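PDB 3BWL: sensor protein from Haloarcula marismortui ATCC 43049, which probably acts as a sensor histidine kinase that uses ATP to phosphorylate a protein histidine, seen here through its PAS domain with 1H-indole-3-carbaldehyde bound. Local coordinates for residues R8-R11 and L12-S16; L19-L22 and F23-P27; L58-S61 and I62-D66; G80-V83 and D84-R87. All blocks are in the same frame, centred on the assembly; numbering follows the deposited sequence.

Interaction 1. Residues R8-R11 and L12-S16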
loop_
_atom_site.group_PDB
_atom_site.type_symbol
_atom_site.label_atom_id
_atom_site.label_comp_id
_atom_site.label_asym_id
_atom_site.label_seq_id
_atom_site.Cartn_x
_atom_site.Cartn_y
_atom_site.Cartn_z
ATOM N N ARG A 8 15.851 12.024 -18.938
ATOM C CA ARG A 8 14.426 12.109 -18.603
ATOM C C ARG A 8 13.799 10.720 -18.526
ATOM O O ARG A 8 13.043 10.434 -17.609
ATOM C CB ARG A 8 13.664 12.954 -19.620
ATOM C CG ARG A 8 14.107 14.429 -19.653
ATOM C CD ARG A 8 13.063 15.295 -20.363
ATOM N NE ARG A 8 12.859 14.916 -21.757
ATOM C CZ ARG A 8 13.604 15.350 -22.772
ATOM N NH1 ARG A 8 14.648 16.156 -22.552
ATOM N NH2 ARG A 8 13.329 14.963 -24.038
ATOM N N GLU A 9 14.098 9.868 -19.519
ATOM C CA GLU A 9 13.567 8.491 -19.519
ATOM C C GLU A 9 14.034 7.721 -18.278
ATOM O O GLU A 9 13.243 7.003 -17.645
ATOM C CB GLU A 9 14.015 7.744 -20.789
ATOM C CG GLU A 9 13.500 6.262 -20.787
ATOM C CD GLU A 9 13.908 5.454 -22.029
ATOM O OE1 GLU A 9 14.823 5.881 -22.786
ATOM O OE2 GLU A 9 13.302 4.362 -22.241
ATOM N N LYS A 10 15.305 7.896 -17.925
ATOM C CA LYS A 10 15.892 7.216 -16.780
ATOM C C LYS A 10 15.187 7.626 -15.497
ATOM O O LYS A 10 14.990 6.797 -14.598
ATOM C CB LYS A 10 17.388 7.501 -16.682
ATOM C CG LYS A 10 18.069 6.821 -15.514
ATOM C CD LYS A 10 19.475 7.379 -15.291
ATOM C CE LYS A 10 20.210 6.629 -14.168
ATOM N NZ LYS A 10 19.463 6.720 -12.873
ATOM N N ARG A 11 14.797 8.897 -15.401
ATOM C CA ARG A 11 14.171 9.388 -14.174
ATOM C C ARG A 11 12.803 8.753 -14.069
ATOM O O ARG A 11 12.398 8.305 -12.979
ATOM C CB ARG A 11 14.082 10.916 -14.170
ATOM C CG ARG A 11 13.565 11.484 -12.858
ATOM C CD ARG A 11 12.931 12.910 -12.953
ATOM N NE ARG A 11 13.450 13.762 -14.017
ATOM C CZ ARG A 11 12.951 13.906 -15.255
ATOM N NH1 ARG A 11 13.556 14.730 -16.069
ATOM N NH2 ARG A 11 11.883 13.235 -15.709
ATOM N N LEU A 12 12.088 8.720 -15.198
ATOM C CA LEU A 12 10.752 8.120 -15.253
ATOM C C LEU A 12 10.813 6.639 -14.900
ATOM O O LEU A 12 9.950 6.135 -14.139
ATOM C CB LEU A 12 10.055 8.381 -16.606
ATOM C CG LEU A 12 9.648 9.823 -17.039
ATOM C CD1 LEU A 12 9.184 9.900 -18.526
ATOM C CD2 LEU A 12 8.557 10.479 -16.120
ATOM N N GLU A 13 11.840 5.958 -15.402
ATOM C CA GLU A 13 12.029 4.518 -15.153
ATOM C C GLU A 13 12.261 4.262 -13.653
ATOM O O GLU A 13 11.739 3.297 -13.082
ATOM C CB GLU A 13 13.191 3.967 -16.000
ATOM C CG GLU A 13 13.012 4.194 -17.522
ATOM C CD GLU A 13 14.173 3.707 -18.385
ATOM O OE1 GLU A 13 15.356 3.849 -17.982
ATOM O OE2 GLU A 13 13.894 3.192 -19.495
ATOM N N GLU A 14 13.038 5.138 -13.025
ATOM C CA GLU A 14 13.388 4.951 -11.620
ATOM C C GLU A 14 12.156 5.161 -10.760
ATOM O O GLU A 14 11.952 4.438 -9.790
ATOM C CB GLU A 14 14.539 5.867 -11.180
ATOM C CG GLU A 14 15.787 5.803 -12.068
ATOM C CD GLU A 14 16.941 5.045 -11.464
ATOM O OE1 GLU A 14 18.059 5.136 -12.031
ATOM O OE2 GLU A 14 16.749 4.361 -10.420
ATOM N N THR A 15 11.335 6.146 -11.129
ATOM C CA THR A 15 10.109 6.435 -10.399
ATOM C C THR A 15 9.189 5.236 -10.458
ATOM O O THR A 15 8.632 4.834 -9.430
ATOM C CB THR A 15 9.383 7.674 -10.959
ATOM O OG1 THR A 15 10.179 8.836 -10.711
ATOM C CG2 THR A 15 7.992 7.848 -10.298
ATOM N N SER A 16 9.041 4.655 -11.649
ATOM C CA SER A 16 8.144 3.509 -11.853
ATOM C C SER A 16 8.642 2.306 -11.052
ATOM O O SER A 16 7.846 1.594 -10.421
ATOM C CB SER A 16 8.031 3.171 -13.352
ATOM O OG SER A 16 6.970 2.278 -13.601
#

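Interaction 2. Residues L19-L22 and F23-P27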
loop_
_atom_site.group_PDB
_atom_site.type_symbol
_atom_site.label_atom_id
_atom_site.label_comp_id
_atom_site.label_asym_id
_atom_site.label_seq_id
_atom_site.Cartn_x
_atom_site.Cartn_y
_atom_site.Cartn_z
ATOM N N LEU A 19 7.875 2.839 -7.298
ATOM C CA LEU A 19 6.438 2.599 -7.015
ATOM C C LEU A 19 6.117 1.111 -7.090
ATOM O O LEU A 19 5.314 0.600 -6.290
ATOM C CB LEU A 19 5.589 3.340 -8.029
ATOM C CG LEU A 19 5.501 4.851 -7.831
ATOM C CD1 LEU A 19 4.979 5.496 -9.125
ATOM C CD2 LEU A 19 4.601 5.228 -6.635
ATOM N N GLU A 20 6.767 0.410 -8.026
ATOM C CA GLU A 20 6.653 -1.041 -8.106
ATOM C C GLU A 20 7.079 -1.703 -6.799
ATOM O O GLU A 20 6.369 -2.563 -6.259
ATOM C CB GLU A 20 7.465 -1.589 -9.286
ATOM C CG GLU A 20 7.417 -3.125 -9.433
ATOM C CD GLU A 20 7.878 -3.597 -10.812
ATOM O OE1 GLU A 20 7.684 -4.785 -11.122
ATOM O OE2 GLU A 20 8.408 -2.780 -11.610
ATOM N N ALA A 21 8.246 -1.313 -6.302
ATOM C CA ALA A 21 8.763 -1.898 -5.056
ATOM C C ALA A 21 7.899 -1.596 -3.816
ATOM O O ALA A 21 7.729 -2.460 -2.972
ATOM C CB ALA A 21 10.183 -1.455 -4.825
ATOM N N LEU A 22 7.323 -0.401 -3.753
ATOM C CA LEU A 22 6.402 -0.057 -2.671
ATOM C C LEU A 22 5.180 -1.004 -2.723
ATOM O O LEU A 22 4.732 -1.527 -1.682
ATOM C CB LEU A 22 5.975 1.410 -2.739
ATOM C CG LEU A 22 7.148 2.396 -2.582
ATOM C CD1 LEU A 22 6.648 3.812 -2.466
ATOM C CD2 LEU A 22 7.971 2.053 -1.355
ATOM N N PHE A 23 4.646 -1.221 -3.925
ATOM C CA PHE A 23 3.503 -2.122 -4.094
ATOM C C PHE A 23 3.860 -3.553 -3.658
ATOM O O PHE A 23 3.121 -4.187 -2.857
ATOM C CB PHE A 23 3.016 -2.075 -5.557
ATOM C CG PHE A 23 1.815 -2.926 -5.824
ATOM C CD1 PHE A 23 0.536 -2.469 -5.450
ATOM C CD2 PHE A 23 1.941 -4.128 -6.516
ATOM C CE1 PHE A 23 -0.593 -3.232 -5.738
ATOM C CE2 PHE A 23 0.786 -4.900 -6.812
ATOM C CZ PHE A 23 -0.446 -4.454 -6.432
ATOM N N GLU A 24 4.973 -4.070 -4.176
ATOM C CA GLU A 24 5.282 -5.482 -3.956
ATOM C C GLU A 24 5.698 -5.764 -2.498
ATOM O O GLU A 24 5.437 -6.862 -1.951
ATOM C CB GLU A 24 6.365 -5.950 -4.940
ATOM C CG GLU A 24 5.978 -5.786 -6.432
ATOM C CD GLU A 24 4.729 -6.587 -6.868
ATOM O OE1 GLU A 24 4.223 -7.422 -6.109
ATOM O OE2 GLU A 24 4.234 -6.375 -8.012
ATOM N N ASN A 25 6.368 -4.783 -1.888
ATOM C CA ASN A 25 6.937 -4.941 -0.543
ATOM C C ASN A 25 5.960 -4.558 0.571
ATOM O O ASN A 25 6.247 -4.794 1.751
ATOM C CB ASN A 25 8.247 -4.128 -0.389
ATOM C CG ASN A 25 9.412 -4.797 -1.057
ATOM O OD1 ASN A 25 9.966 -5.738 -0.523
ATOM N ND2 ASN A 25 9.778 -4.328 -2.231
ATOM N N SER A 26 4.823 -3.941 0.200
ATOM C CA SER A 26 3.785 -3.588 1.203
ATOM C C SER A 26 3.713 -4.662 2.329
ATOM O O SER A 26 3.570 -5.824 2.034
ATOM C CB SER A 26 2.415 -3.476 0.526
ATOM O OG SER A 26 1.450 -3.192 1.535
ATOM N N PRO A 27 3.835 -4.269 3.624
ATOM C CA PRO A 27 3.778 -5.303 4.687
ATOM C C PRO A 27 2.390 -5.942 4.767
ATOM O O PRO A 27 2.243 -7.042 5.299
ATOM C CB PRO A 27 4.133 -4.551 5.964
ATOM C CG PRO A 27 3.871 -3.090 5.644
ATOM C CD PRO A 27 4.160 -2.938 4.167
#

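Interaction 3. Residues L58-S61 and I62-D66. With I3A (1H-indole-3-carbaldehyde), chain F.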
loop_
_atom_site.group_PDB
_atom_site.type_symbol
_atom_site.label_atom_id
_atom_site.label_comp_id
_atom_site.label_asym_id
_atom_site.label_seq_id
_atom_site.Cartn_x
_atom_site.Cartn_y
_atom_site.Cartn_z
ATOM N N LEU A 58 -4.586 -14.933 -9.974
ATOM C CA LEU A 58 -5.150 -14.027 -10.971
ATOM C C LEU A 58 -6.283 -14.695 -11.753
ATOM O O LEU A 58 -6.147 -15.833 -12.243
ATOM C CB LEU A 58 -4.062 -13.519 -11.945
ATOM C CG LEU A 58 -2.998 -12.550 -11.397
ATOM C CD1 LEU A 58 -2.052 -12.055 -12.485
ATOM C CD2 LEU A 58 -3.663 -11.360 -10.717
ATOM N N GLY A 59 -7.388 -13.985 -11.883
ATOM C CA GLY A 59 -8.494 -14.509 -12.674
ATOM C C GLY A 59 -9.469 -15.284 -11.851
ATOM O O GLY A 59 -10.595 -15.508 -12.295
ATOM N N ARG A 60 -9.064 -15.703 -10.653
ATOM C CA ARG A 60 -9.990 -16.361 -9.720
ATOM C C ARG A 60 -10.880 -15.319 -9.033
ATOM O O ARG A 60 -10.615 -14.105 -9.109
ATOM C CB ARG A 60 -9.221 -17.140 -8.650
ATOM C CG ARG A 60 -8.433 -18.344 -9.144
ATOM C CD ARG A 60 -8.658 -19.501 -8.199
ATOM N NE ARG A 60 -7.449 -20.253 -7.888
ATOM C CZ ARG A 60 -7.362 -21.175 -6.929
ATOM N NH1 ARG A 60 -8.425 -21.485 -6.188
ATOM N NH2 ARG A 60 -6.211 -21.791 -6.717
ATOM N N SER A 61 -11.928 -15.799 -8.354
ATOM C CA SER A 61 -12.827 -14.902 -7.639
ATOM C C SER A 61 -12.412 -14.855 -6.167
ATOM O O SER A 61 -11.967 -15.866 -5.572
ATOM C CB SER A 61 -14.279 -15.350 -7.797
ATOM O OG SER A 61 -14.577 -15.418 -9.197
ATOM N N ILE A 62 -12.613 -13.701 -5.560
ATOM C CA ILE A 62 -12.144 -13.542 -4.171
ATOM C C ILE A 62 -12.831 -14.484 -3.165
ATOM O O ILE A 62 -12.207 -14.879 -2.135
ATOM C CB ILE A 62 -12.201 -12.060 -3.716
ATOM C CG1 ILE A 62 -11.382 -11.818 -2.430
ATOM C CG2 ILE A 62 -13.681 -11.602 -3.580
ATOM C CD1 ILE A 62 -9.856 -11.994 -2.572
ATOM N N TRP A 63 -14.082 -14.872 -3.431
ATOM C CA TRP A 63 -14.765 -15.788 -2.496
ATOM C C TRP A 63 -14.110 -17.171 -2.489
ATOM O O TRP A 63 -14.411 -17.967 -1.604
ATOM C CB TRP A 63 -16.246 -15.932 -2.840
ATOM C CG TRP A 63 -16.509 -16.337 -4.253
ATOM C CD1 TRP A 63 -16.517 -17.606 -4.744
ATOM C CD2 TRP A 63 -16.883 -15.478 -5.346
ATOM N NE1 TRP A 63 -16.823 -17.596 -6.080
ATOM C CE2 TRP A 63 -17.080 -16.304 -6.471
ATOM C CE3 TRP A 63 -17.069 -14.099 -5.477
ATOM C CZ2 TRP A 63 -17.470 -15.797 -7.719
ATOM C CZ3 TRP A 63 -17.434 -13.577 -6.748
ATOM C CH2 TRP A 63 -17.635 -14.430 -7.841
ATOM N N GLU A 64 -13.233 -17.454 -3.467
ATOM C CA GLU A 64 -12.539 -18.754 -3.470
ATOM C C GLU A 64 -11.482 -18.815 -2.370
ATOM O O GLU A 64 -11.057 -19.920 -1.968
ATOM C CB GLU A 64 -11.885 -19.064 -4.830
ATOM C CG GLU A 64 -12.871 -19.104 -5.975
ATOM C CD GLU A 64 -12.215 -19.465 -7.306
ATOM O OE1 GLU A 64 -11.641 -20.575 -7.406
ATOM O OE2 GLU A 64 -12.289 -18.650 -8.253
ATOM N N PHE A 65 -11.067 -17.635 -1.885
ATOM C CA PHE A 65 -9.991 -17.504 -0.901
ATOM C C PHE A 65 -10.476 -17.083 0.493
ATOM O O PHE A 65 -9.785 -17.315 1.431
ATOM C CB PHE A 65 -8.968 -16.449 -1.380
ATOM C CG PHE A 65 -8.289 -16.855 -2.636
ATOM C CD1 PHE A 65 -7.232 -17.754 -2.599
ATOM C CD2 PHE A 65 -8.780 -16.419 -3.866
ATOM C CE1 PHE A 65 -6.618 -18.175 -3.753
ATOM C CE2 PHE A 65 -8.201 -16.850 -5.034
ATOM C CZ PHE A 65 -7.104 -17.716 -4.985
ATOM N N ASP A 66 -11.608 -16.372 0.573
ATOM C CA ASP A 66 -12.133 -15.893 1.848
ATOM C C ASP A 66 -13.255 -16.805 2.313
ATOM O O ASP A 66 -14.320 -16.870 1.677
ATOM C CB ASP A 66 -12.678 -14.468 1.694
ATOM C CG ASP A 66 -12.903 -13.809 3.040
ATOM O OD1 ASP A 66 -13.152 -14.545 4.047
ATOM O OD2 ASP A 66 -12.826 -12.559 3.113
HETATM O O I3A F . -10.513 -7.958 -1.729
HETATM C "C3'" I3A F . -10.324 -8.749 -0.811
HETATM C C3 I3A F . -11.493 -9.320 -0.057
HETATM C C2 I3A F . -11.283 -10.301 0.949
HETATM N N I3A F . -12.563 -10.580 1.363
HETATM C C8 I3A F . -13.499 -9.869 0.671
HETATM C C9 I3A F . -12.863 -9.064 -0.270
HETATM C C4 I3A F . -13.609 -8.207 -1.106
HETATM C C5 I3A F . -15.025 -8.209 -1.011
HETATM C C6 I3A F . -15.672 -9.048 -0.088
HETATM C C7 I3A F . -14.901 -9.869 0.760
HETATM O O HOH W 1 -14.724 -18.522 -9.609
#

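Interaction 4. Residues G80-V83 and D84-R87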
loop_
_atom_site.group_PDB
_atom_site.type_symbol
_atom_site.label_atom_id
_atom_site.label_comp_id
_atom_site.label_asym_id
_atom_site.label_seq_id
_atom_site.Cartn_x
_atom_site.Cartn_y
_atom_site.Cartn_z
ATOM N N GLY A 80 -22.768 -2.504 -2.949
ATOM C CA GLY A 80 -23.172 -1.445 -2.017
ATOM C C GLY A 80 -22.218 -0.241 -1.988
ATOM O O GLY A 80 -22.585 0.810 -1.498
ATOM N N PHE A 81 -21.005 -0.389 -2.515
ATOM C CA PHE A 81 -19.997 0.714 -2.538
ATOM C C PHE A 81 -20.302 1.819 -3.543
ATOM O O PHE A 81 -20.571 1.546 -4.723
ATOM C CB PHE A 81 -18.608 0.146 -2.864
ATOM C CG PHE A 81 -17.885 -0.376 -1.679
ATOM C CD1 PHE A 81 -18.287 -1.563 -1.067
ATOM C CD2 PHE A 81 -16.757 0.311 -1.172
ATOM C CE1 PHE A 81 -17.598 -2.075 0.035
ATOM C CE2 PHE A 81 -16.062 -0.216 -0.046
ATOM C CZ PHE A 81 -16.488 -1.386 0.536
ATOM N N SER A 82 -20.270 3.060 -3.066
ATOM C CA SER A 82 -20.193 4.205 -3.947
ATOM C C SER A 82 -18.742 4.401 -4.399
ATOM O O SER A 82 -17.825 3.959 -3.730
ATOM C CB SER A 82 -20.651 5.425 -3.176
ATOM O OG SER A 82 -22.041 5.311 -2.931
ATOM N N VAL A 83 -18.539 5.040 -5.546
ATOM C CA VAL A 83 -17.171 5.372 -5.968
ATOM C C VAL A 83 -16.498 6.194 -4.865
ATOM O O VAL A 83 -17.096 7.137 -4.331
ATOM C CB VAL A 83 -17.123 6.150 -7.335
ATOM C CG1 VAL A 83 -15.692 6.554 -7.685
ATOM C CG2 VAL A 83 -17.715 5.314 -8.451
ATOM N N ASP A 84 -15.257 5.819 -4.551
ATOM C CA ASP A 84 -14.393 6.435 -3.515
ATOM C C ASP A 84 -14.742 6.096 -2.061
ATOM O O ASP A 84 -14.046 6.553 -1.132
ATOM C CB ASP A 84 -14.196 7.958 -3.736
ATOM C CG ASP A 84 -13.267 8.262 -4.927
ATOM O OD1 ASP A 84 -12.580 7.329 -5.418
ATOM O OD2 ASP A 84 -13.209 9.441 -5.378
ATOM N N GLU A 85 -15.762 5.256 -1.880
ATOM C CA GLU A 85 -16.163 4.755 -0.573
ATOM C C GLU A 85 -15.166 3.722 -0.087
ATOM O O GLU A 85 -14.664 2.928 -0.885
ATOM C CB GLU A 85 -17.574 4.123 -0.588
ATOM C CG GLU A 85 -18.008 3.578 0.823
ATOM C CD GLU A 85 -19.441 3.026 0.849
ATOM O OE1 GLU A 85 -20.125 3.118 -0.192
ATOM O OE2 GLU A 85 -19.882 2.532 1.931
ATOM N N ARG A 86 -14.877 3.778 1.213
ATOM C CA ARG A 86 -14.020 2.800 1.904
ATOM C C ARG A 86 -14.784 2.176 3.053
ATOM O O ARG A 86 -15.591 2.842 3.722
ATOM C CB ARG A 86 -12.796 3.494 2.517
ATOM C CG ARG A 86 -11.845 4.126 1.538
ATOM C CD ARG A 86 -10.678 4.807 2.252
ATOM N NE ARG A 86 -11.119 6.011 2.977
ATOM C CZ ARG A 86 -10.449 6.621 3.965
ATOM N NH1 ARG A 86 -9.285 6.154 4.444
ATOM N NH2 ARG A 86 -10.968 7.711 4.515
ATOM N N ARG A 87 -14.536 0.889 3.283
ATOM C CA ARG A 87 -15.096 0.152 4.409
ATOM C C ARG A 87 -14.058 -0.807 4.965
ATOM O O ARG A 87 -13.257 -1.353 4.215
ATOM C CB ARG A 87 -16.289 -0.693 3.964
ATOM C CG ARG A 87 -17.460 0.092 3.534
ATOM C CD ARG A 87 -18.725 -0.773 3.601
ATOM N NE ARG A 87 -19.692 -0.202 2.698
ATOM C CZ ARG A 87 -20.612 -0.894 2.042
ATOM N NH1 ARG A 87 -20.710 -2.212 2.202
ATOM N NH2 ARG A 87 -21.453 -0.253 1.231
HETATM O O HOH W 2 -22.635 3.492 -0.559
#

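Interaction 1. Residues R8-R11 and L12-S16
In the N-terminal helix 2-25, whose dimer packing is consistent with a coiled coil, Arg8 to Arg11 meet Leu12 to Thr15 one turn on. The main chain supplies the firmest evidence: Leu12 N donates to Arg8 O at 3.1 Å with an angle of 165°, Glu13 N to Glu9 O at 2.8 Å, and Thr15 N to Arg11 O at 3.0 Å. Leu12 lays CG 3.5 Å from Arg8 O, and this carbon also lies obliquely to the Arg11 guanidinium.

Glu9 holds CG anti to its own nitrogen (chi1 178°) with the chain extended beyond, which brings OE2 to 3.0 Å from Glu13 OE2, the carboxylate planes 50° apart. Two acceptors so close would repel if both were charged; the exact approach is doubtful, because Glu13 has two conformers. Glu9 OE2 also forms a salt bridge with Arg8 NE of the second subunit, which probably offsets part of that repulsion. An alanine at Glu9 would take this carboxylate away and is likely to leave Arg8 of the second subunit without its anionic mate. Lys10 NZ pairs with Glu14 OE1 in a salt bridge modelled too short to be trusted in detail.

The helix lies against its copy in the second subunit, Leu12 on Leu12 and Ser16 on Ser16, while Glu14 OE2 comes near Glu113 of that subunit, in the connection between its strands 100-112 and 115-124.

Interaction 2. Residues L19-L22 and F23-P27
Leu19 O accepts from Phe23 N at 3.1 Å, a regular helical bond near the end of helix 2-25. Next, Glu20 O receives Glu24 N at 2.9 Å, and Glu24 CG rests 3.3 Å from the same Glu20 O. Glu24 then folds back at chi2 (-61°), and its OE1 is taken by the backbone N of Gln44.

Ala21 O is gripped twice by Asn25: the backbone N comes to 2.9 Å, and ND2 reaches the same oxygen with an angle of 154°. The two donors arrive from opposite faces of the carbonyl plane. The carboxamide is turned so that Ala21 O lies near its plane, and ND2 also stands 3.9 Å from Ala21 CB.

Leu22 O holds Ser26 N at 3.1 Å in a weak bond, its angle only 125°, where Ser26 leaves helical geometry. The Leu22 side chain packs on Phe23 of the second subunit.

The chemistry thus changes along the helix, from regular main-chain bonds to a side-chain amide that doubles one of them just before the last bond weakens. This second grip fixes the rotation of the Asn25 amide and gives Ala21 O two donors where the helix ends and the chain passes into the sheet of the PAS domain.

Interaction 3. Residues L58-S61 and I62-D66
Glu64 sets CG anti to its carbonyl carbon (chi1 -59°) and stays extended beyond, a course that returns its carboxylate to Ser61 N one turn back. The arrangement resembles one half of a capping box at the start of a short helical turn in the PAS domain, between helices 44-50 and 71-79. Ser61 N donates to Glu64 OE2 at 2.9 Å, almost straight, on the anti side of the carboxylate but tilted out of its plane. The reciprocal bond runs from Glu64 N to Ser61 O rather than to OG, at 2.9 Å, with the donor well above the carbonyl plane. A water donates a hydrogen bond to Glu64 OE2 and also bonds Ser61 OG, so that OE2 has two partners.

The other carboxylate oxygen, OE1, faces Arg60, a side chain with two conformers, so the contacts of the one modelled here are less certain. In it, OE1 lies near the plane of the guanidinium, 3.6 Å from NH1, in a long salt bridge, and the two flat groups are 44° apart. Over one face of that guanidinium comes Phe65 CZ, 4.0 Å from Arg60 CZ, while Arg60 CB approaches the edge of the Phe65 ring. Arg60 NE binds Glu56 O in the same conformer.

The turn also lines the ligand pocket: Ile62 CG1 packs 3.4 Å from C3 of the bound 1H-indole-3-carbaldehyde. Just beyond it, Asp66 OD1 is held by the backbone N of Met68 and Leu92, and Asp66 OD2 accepts the ligand's indole N-H at 2.7 Å with an angle of 164°.

Interaction 4. Residues G80-V83 and D84-R87
Stacking joins Phe81 to Arg87: the guanidinium lies over one face of the ring, its plane 24° from that of the ring. Centre-to-centre evidence supports an off-centre cation-pi contact, with Arg87 CZ 4.3 Å from the ring centroid. The aliphatic part continues the cover, Arg87 CB and CG each touching Phe81 CZ at 3.5 Å. With CG anti to the carbonyl carbon (chi1 -67°) and the chain extended to NE, the Arg87 side chain runs across the ring.

The salt bridge belongs to Glu85, whose OE2 is gripped side-on by two nitrogens of Arg87. NE comes to 2.8 Å and NH2 to 3.3 Å, both from one face of the carboxylate, while OE2 stays in the guanidinium plane. With an alanine in place of Arg87, Glu85 OE2 would probably be left without this charge mate and the Phe81 ring without its guanidinium cover.

Among the hydrogen bonds, Glu85 N to Ser82 O at 3.1 Å closes the turn, and Glu85 OE1, taking Ser82 N at 2.9 Å with an angle of 167°, braces it from the side chain. A water bridges Gly80 O, Ser82 OG and Glu85 OE1. OE1 thus takes Ser82 N and the water, while OE2 serves Arg87.

Asp84, with positive phi, occupies the third position of a type II beta turn from Ser82 to Glu85, which leads from helix 71-79 into strand 86-94, an outermost strand of the antiparallel PAS sheet.

Interactions 1 and 2 follow one another on helix 2-25, their centres about 17 Å apart, and both touch the second subunit. Interaction 1 is a surface contact rich in charges, whereas interaction 2 is partly buried and relies on carbonyls and one amide at the helix end. Interaction 3, also partly buried, lies across the chain's centre from both and is the one whose segments include pocket residues. Interaction 4 is again at the surface, though built on a buried phenylalanine. Interactions 3 and 4 share a device, a glutamate carboxylate taking a backbone N-H three residues back and meeting an arginine, but the arginine bridge is long in 58-66 and close in 80-87.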